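Local atomic coordinates of sensor protein kinase HptS (Staphylococcus aureus, PDB entry 6LKI), a protein that acts as a sensor histidine kinase, its modelled part probably being the extracellular sensing domain of a two-component system that responds to hexose phosphates. Residues Asp7-Ser12 / Pro108-Ile113; Ala121-Gln126 / His163-Tyr168. All blocks are in the same frame, centred on the assembly; numbering follows the deposited sequence.

In the fold
Contact 1 and contact 2 belong to one compact unit, with their centres about 12 Å apart. The long helix 2-31 and the short helix 108-116 of contact 1 lie over one face of the antiparallel sheet 130-133, 120-125, 163-169, 152-157. Contact 2 joins the two middle strands of that sheet. The layers meet through Ser-9 CB on Leu-165 CD2 at 3.6 Å and Leu-110 CD2 on Ala-121 CB at 3.7 Å. Ile-113 CD1 reaches Ile-167 CD1 at 3.8 Å. Helix 108-116 leads directly into strand 120-125, so the chain passes from one contact to the other. Both centres are about 13 Å from the centre of the chain.

Contact 1. Residues Asp7-Ser12 / Pro108-Ile113; sequences DESQSS and PRLSEI
Arg-109 reaches across to Glu-8, Ser-9 and Ser-12, where two helices run side by side over the second four-stranded antiparallel sheet of the chain. Such a helix-covered sheet with strand order 2-1-4-3 is consistent with a PAS-like (Cache-type) sensor fold. The segments are close to antiparallel, at 158°, and their axes stay 10.3 Å apart. Side chains must therefore bridge the interval.

The charged interaction is a salt bridge between Glu-8 OE2 and Arg-109 NH1, long at 3.6 Å. The Glu-8 chain is extended beyond CG, which carries its carboxylate out to this nitrogen. The two side chains meet at about a right angle. Their carboxylate and guanidinium planes are 56° apart, so the ions do not form a flat, two-pronged pair.

Van der Waals contact adds to the pairing of charges. The Arg-109 chain bends at chi3 (-69°), which turns its guanidinium along helix 2-31. Glu-8 CB then lies over one face of that group, toward its rim. At the far end NH2 of Arg-109 reaches Ser-12 CB at 3.9 Å. Ser-12 OG lies at the edge of the guanidinium, in its plane, yet 4.0 Å from Arg-109 NH2, too far for a hydrogen bond. One turn further along the same helix, Thr-16 OG1 donates to Ser-12 O.

Closer to the sheet the contact is van der Waals packing of a hydroxyl on carbon. Ser-9 and Leu-110 are both buried there, and both face the sheet. Leu-110 also touches Ile-167 of strand 163-169. Between the helices, Ser-9 OG touches two carbons: Arg-109 CD at 3.6 Å and the methyl Leu-110 CD2 at 3.5 Å.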
loop_
_atom_site.group_PDB
_atom_site.type_symbol
_atom_site.label_atom_id
_atom_site.label_comp_id
_atom_site.label_asym_id
_atom_site.label_seq_id
_atom_site.Cartn_x
_atom_site.Cartn_y
_atom_site.Cartn_z
ATOM N N ASP B 7 -3.128 27.003 -23.986
ATOM C CA ASP B 7 -4.500 26.615 -24.298
ATOM C C ASP B 7 -4.562 25.333 -25.124
ATOM O O ASP B 7 -5.531 24.573 -25.006
ATOM C CB ASP B 7 -5.228 27.760 -25.011
ATOM C CG ASP B 7 -4.575 28.151 -26.325
ATOM O OD1 ASP B 7 -3.544 27.552 -26.693
ATOM O OD2 ASP B 7 -5.103 29.064 -26.995
ATOM N N GLU B 8 -3.553 25.072 -25.961
ATOM C CA GLU B 8 -3.531 23.822 -26.721
ATOM C C GLU B 8 -3.291 22.623 -25.811
ATOM O O GLU B 8 -3.922 21.572 -25.982
ATOM C CB GLU B 8 -2.467 23.883 -27.817
ATOM C CG GLU B 8 -2.635 25.044 -28.784
ATOM C CD GLU B 8 -1.651 24.995 -29.939
ATOM O OE1 GLU B 8 -2.079 25.117 -31.107
ATOM O OE2 GLU B 8 -0.444 24.819 -29.673
ATOM N N SER B 9 -2.381 22.757 -24.844
ATOM C CA SER B 9 -2.112 21.654 -23.930
ATOM C C SER B 9 -3.299 21.401 -23.008
ATOM O O SER B 9 -3.655 20.244 -22.755
ATOM C CB SER B 9 -0.846 21.937 -23.121
ATOM O OG SER B 9 0.319 21.668 -23.882
ATOM N N GLN B 10 -3.925 22.467 -22.500
ATOM C CA GLN B 10 -5.139 22.297 -21.707
ATOM C C GLN B 10 -6.206 21.564 -22.502
ATOM O O GLN B 10 -6.819 20.614 -22.004
ATOM C CB GLN B 10 -5.666 23.654 -21.233
ATOM C CG GLN B 10 -6.876 23.581 -20.282
ATOM C CD GLN B 10 -8.222 23.441 -20.990
ATOM O OE1 GLN B 10 -8.332 23.648 -22.199
ATOM N NE2 GLN B 10 -9.249 23.076 -20.230
ATOM N N SER B 11 -6.435 21.988 -23.745
ATOM C CA SER B 11 -7.464 21.361 -24.564
ATOM C C SER B 11 -7.099 19.922 -24.908
ATOM O O SER B 11 -7.971 19.045 -24.943
ATOM C CB SER B 11 -7.689 22.179 -25.833
ATOM O OG SER B 11 -8.658 21.568 -26.665
ATOM N N SER B 12 -5.815 19.658 -25.164
ATOM C CA SER B 12 -5.383 18.291 -25.440
ATOM C C SER B 12 -5.526 17.409 -24.205
ATOM O O SER B 12 -6.013 16.276 -24.299
ATOM C CB SER B 12 -3.939 18.291 -25.941
ATOM O OG SER B 12 -3.572 17.017 -26.444
ATOM N N PRO B 108 3.735 15.123 -26.393
ATOM C CA PRO B 108 4.514 15.616 -27.541
ATOM C C PRO B 108 4.560 17.128 -27.626
ATOM O O PRO B 108 5.547 17.683 -28.123
ATOM C CB PRO B 108 3.787 15.004 -28.746
ATOM C CG PRO B 108 3.080 13.814 -28.198
ATOM C CD PRO B 108 2.677 14.185 -26.803
ATOM N N ARG B 109 3.520 17.816 -27.149
ATOM C CA ARG B 109 3.530 19.274 -27.166
ATOM C C ARG B 109 4.489 19.833 -26.123
ATOM O O ARG B 109 5.347 20.666 -26.437
ATOM C CB ARG B 109 2.117 19.810 -26.938
ATOM C CG ARG B 109 1.732 20.948 -27.864
ATOM C CD ARG B 109 0.353 21.476 -27.520
ATOM N NE ARG B 109 -0.691 20.511 -27.845
ATOM C CZ ARG B 109 -1.312 20.456 -29.017
ATOM N NH1 ARG B 109 -0.997 21.318 -29.975
ATOM N NH2 ARG B 109 -2.251 19.545 -29.233
ATOM N N LEU B 110 4.355 19.386 -24.870
ATOM C CA LEU B 110 5.184 19.927 -23.796
ATOM C C LEU B 110 6.659 19.611 -24.016
ATOM O O LEU B 110 7.531 20.420 -23.679
ATOM C CB LEU B 110 4.720 19.382 -22.447
ATOM C CG LEU B 110 3.323 19.803 -21.988
ATOM C CD1 LEU B 110 2.998 19.184 -20.639
ATOM C CD2 LEU B 110 3.199 21.317 -21.936
ATOM N N SER B 111 6.956 18.434 -24.570
ATOM C CA SER B 111 8.345 18.087 -24.849
ATOM C C SER B 111 8.908 18.910 -26.001
ATOM O O SER B 111 10.111 19.193 -26.029
ATOM C CB SER B 111 8.464 16.593 -25.156
ATOM O OG SER B 111 8.490 16.359 -26.553
ATOM N N GLU B 112 8.060 19.305 -26.952
ATOM C CA GLU B 112 8.519 20.099 -28.086
ATOM C C GLU B 112 8.777 21.546 -27.682
ATOM O O GLU B 112 9.830 22.109 -28.005
ATOM C CB GLU B 112 7.496 20.033 -29.222
ATOM C CG GLU B 112 7.540 21.223 -30.169
ATOM C CD GLU B 112 6.316 21.308 -31.059
ATOM O OE1 GLU B 112 6.360 20.768 -32.184
ATOM O OE2 GLU B 112 5.310 21.915 -30.634
ATOM N N ILE B 113 7.828 22.164 -26.974
ATOM C CA ILE B 113 8.004 23.553 -26.562
ATOM C C ILE B 113 9.150 23.680 -25.566
ATOM O O ILE B 113 9.768 24.746 -25.454
ATOM C CB ILE B 113 6.690 24.117 -25.989
ATOM C CG1 ILE B 113 6.301 23.386 -24.703
ATOM C CG2 ILE B 113 5.576 24.019 -27.019
ATOM C CD1 ILE B 113 5.114 23.997 -23.990
#

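Contact 2. Residues Ala121-Gln126 / His163-Tyr168; sequences ALIVDQ and HRLIIY
Arg-164 sets CG anti to its carbonyl carbon and its chain bends at chi3 (-70°), which folds its guanidinium back over Val-124. The methyl CG2 of Val-124, placed between its own backbone N and carbonyl carbon, lies over one face of that group, 3.4 Å from Arg-164 NH2. The same nitrogen donates to Asp-125 O at 2.9 Å. This oxygen is near the guanidinium plane, but the donor is tilted 33° from the carbonyl plane. Asp-128, in the turn beyond strand 120-125, adds a salt bridge to NH2, which thus has two oxygen partners.

Arg-164, Val-124 and Asp-125 lie on the two strands that form the middle of the sheet, with 130-133 and 152-157 at its edges, as in PAS-like sensor domains. Leu-122 with Ile-166 and Val-124 with Arg-164 are hydrogen-bonded pairs, each joined by two backbone bonds. Ile-166 N to Leu-122 O is nearly straight, with 175° at the hydrogen. Ala-121, Ile-123 and Asp-125 face Ile-167, Leu-165 and His-163 in non-hydrogen-bonded pairs.

On the face of Leu-122 and Val-124, Val-124 CG2 also meets Ile-166 CD1 at 3.6 Å. Leu-122 CD1 approaches Tyr-168 CE1 at 3.5 Å. On the other face, Ile-123 CG1 packs on Leu-165 CD1 at 4.1 Å, and His-163 CD2 rests near Asp-125 CB. The His-163 ring is held by Tyr-84 OH at ND1, while Asp-125 OD1 accepts from Asn-129 N. Tyr-168 OH pairs with Asp-135 and with a water that donates to Ala-121 O at 2.7 Å.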
loop_
_atom_site.group_PDB
_atom_site.type_symbol
_atom_site.label_atom_id
_atom_site.label_comp_id
_atom_site.label_asym_id
_atom_site.label_seq_id
_atom_site.Cartn_x
_atom_site.Cartn_y
_atom_site.Cartn_z
ATOM N N ALA B 121 6.841 23.290 -18.265
ATOM C CA ALA B 121 5.479 23.050 -17.813
ATOM C C ALA B 121 5.467 22.621 -16.353
ATOM O O ALA B 121 6.360 21.902 -15.896
ATOM C CB ALA B 121 4.790 21.982 -18.670
ATOM N N LEU B 122 4.441 23.072 -15.633
ATOM C CA LEU B 122 4.185 22.676 -14.257
ATOM C C LEU B 122 2.698 22.395 -14.101
ATOM O O LEU B 122 1.867 22.998 -14.783
ATOM C CB LEU B 122 4.609 23.765 -13.256
ATOM C CG LEU B 122 6.039 23.778 -12.710
ATOM C CD1 LEU B 122 6.349 25.131 -12.092
ATOM C CD2 LEU B 122 6.232 22.674 -11.689
ATOM N N ILE B 123 2.367 21.476 -13.199
ATOM C CA ILE B 123 0.982 21.194 -12.839
ATOM C C ILE B 123 0.878 21.236 -11.323
ATOM O O ILE B 123 1.562 20.473 -10.630
ATOM C CB ILE B 123 0.498 19.837 -13.378
ATOM C CG1 ILE B 123 0.416 19.866 -14.905
ATOM C CG2 ILE B 123 -0.857 19.482 -12.777
ATOM C CD1 ILE B 123 -0.226 18.635 -15.507
ATOM N N VAL B 124 0.034 22.129 -10.808
ATOM C CA VAL B 124 -0.126 22.306 -9.373
ATOM C C VAL B 124 -1.600 22.204 -9.011
ATOM O O VAL B 124 -2.482 22.529 -9.812
ATOM C CB VAL B 124 0.453 23.653 -8.882
ATOM C CG1 VAL B 124 1.951 23.717 -9.138
ATOM C CG2 VAL B 124 -0.266 24.815 -9.545
ATOM N N ASP B 125 -1.862 21.751 -7.789
ATOM C CA ASP B 125 -3.219 21.684 -7.274
ATOM C C ASP B 125 -3.606 23.026 -6.653
ATOM O O ASP B 125 -2.804 23.960 -6.577
ATOM C CB ASP B 125 -3.354 20.538 -6.268
ATOM C CG ASP B 125 -2.351 20.629 -5.128
ATOM O OD1 ASP B 125 -1.533 21.572 -5.120
ATOM O OD2 ASP B 125 -2.380 19.750 -4.241
ATOM N N GLN B 126 -4.857 23.128 -6.196
ATOM C CA GLN B 126 -5.293 24.340 -5.509
ATOM C C GLN B 126 -4.569 24.547 -4.185
ATOM O O GLN B 126 -4.558 25.670 -3.669
ATOM C CB GLN B 126 -6.804 24.306 -5.278
ATOM C CG GLN B 126 -7.231 23.560 -4.035
ATOM C CD GLN B 126 -7.429 22.084 -4.292
ATOM O OE1 GLN B 126 -6.515 21.387 -4.730
ATOM N NE2 GLN B 126 -8.635 21.599 -4.027
ATOM N N HIS B 163 -6.757 21.479 -10.700
ATOM C CA HIS B 163 -5.350 21.596 -11.050
ATOM C C HIS B 163 -5.152 22.725 -12.050
ATOM O O HIS B 163 -6.066 23.077 -12.803
ATOM C CB HIS B 163 -4.811 20.283 -11.636
ATOM C CG HIS B 163 -4.894 19.122 -10.695
ATOM N ND1 HIS B 163 -4.799 17.813 -11.118
ATOM C CD2 HIS B 163 -5.066 19.072 -9.353
ATOM C CE1 HIS B 163 -4.908 17.007 -10.077
ATOM N NE2 HIS B 163 -5.072 17.746 -8.995
ATOM N N ARG B 164 -3.947 23.287 -12.054
ATOM C CA ARG B 164 -3.581 24.370 -12.955
ATOM C C ARG B 164 -2.332 23.983 -13.733
ATOM O O ARG B 164 -1.346 23.524 -13.146
ATOM C CB ARG B 164 -3.336 25.673 -12.191
ATOM C CG ARG B 164 -4.589 26.304 -11.612
ATOM C CD ARG B 164 -4.241 27.337 -10.554
ATOM N NE ARG B 164 -3.707 26.717 -9.346
ATOM C CZ ARG B 164 -2.723 27.231 -8.615
ATOM N NH1 ARG B 164 -2.162 28.378 -8.971
ATOM N NH2 ARG B 164 -2.300 26.599 -7.530
ATOM N N LEU B 165 -2.374 24.171 -15.049
ATOM C CA LEU B 165 -1.221 23.951 -15.911
ATOM C C LEU B 165 -0.518 25.283 -16.133
ATOM O O LEU B 165 -1.129 26.235 -16.625
ATOM C CB LEU B 165 -1.639 23.335 -17.245
ATOM C CG LEU B 165 -0.580 23.395 -18.349
ATOM C CD1 LEU B 165 0.614 22.510 -18.010
ATOM C CD2 LEU B 165 -1.176 23.013 -19.693
ATOM N N ILE B 166 0.761 25.347 -15.774
ATOM C CA ILE B 166 1.543 26.575 -15.862
ATOM C C ILE B 166 2.713 26.347 -16.808
ATOM O O ILE B 166 3.541 25.456 -16.579
ATOM C CB ILE B 166 2.043 27.035 -14.485
ATOM C CG1 ILE B 166 0.930 26.921 -13.440
ATOM C CG2 ILE B 166 2.583 28.457 -14.560
ATOM C CD1 ILE B 166 1.443 26.761 -12.035
ATOM N N ILE B 167 2.789 27.162 -17.857
ATOM C CA ILE B 167 3.890 27.141 -18.811
ATOM C C ILE B 167 4.644 28.457 -18.693
ATOM O O ILE B 167 4.044 29.535 -18.792
ATOM C CB ILE B 167 3.395 26.910 -20.248
ATOM C CG1 ILE B 167 2.755 25.527 -20.369
ATOM C CG2 ILE B 167 4.538 27.060 -21.233
ATOM C CD1 ILE B 167 2.274 25.200 -21.764
ATOM N N TYR B 168 5.955 28.371 -18.471
ATOM C CA TYR B 168 6.782 29.537 -18.198
ATOM C C TYR B 168 8.026 29.515 -19.079
ATOM O O TYR B 168 8.308 28.538 -19.778
ATOM C CB TYR B 168 7.176 29.603 -16.716
ATOM C CG TYR B 168 7.831 28.344 -16.191
ATOM C CD1 TYR B 168 7.067 27.293 -15.699
ATOM C CD2 TYR B 168 9.214 28.210 -16.178
ATOM C CE1 TYR B 168 7.660 26.143 -15.217
ATOM C CE2 TYR B 168 9.816 27.063 -15.696
ATOM C CZ TYR B 168 9.034 26.034 -15.215
ATOM O OH TYR B 168 9.628 24.891 -14.735
HETATM O O HOH W 1 8.635 22.440 -14.558
#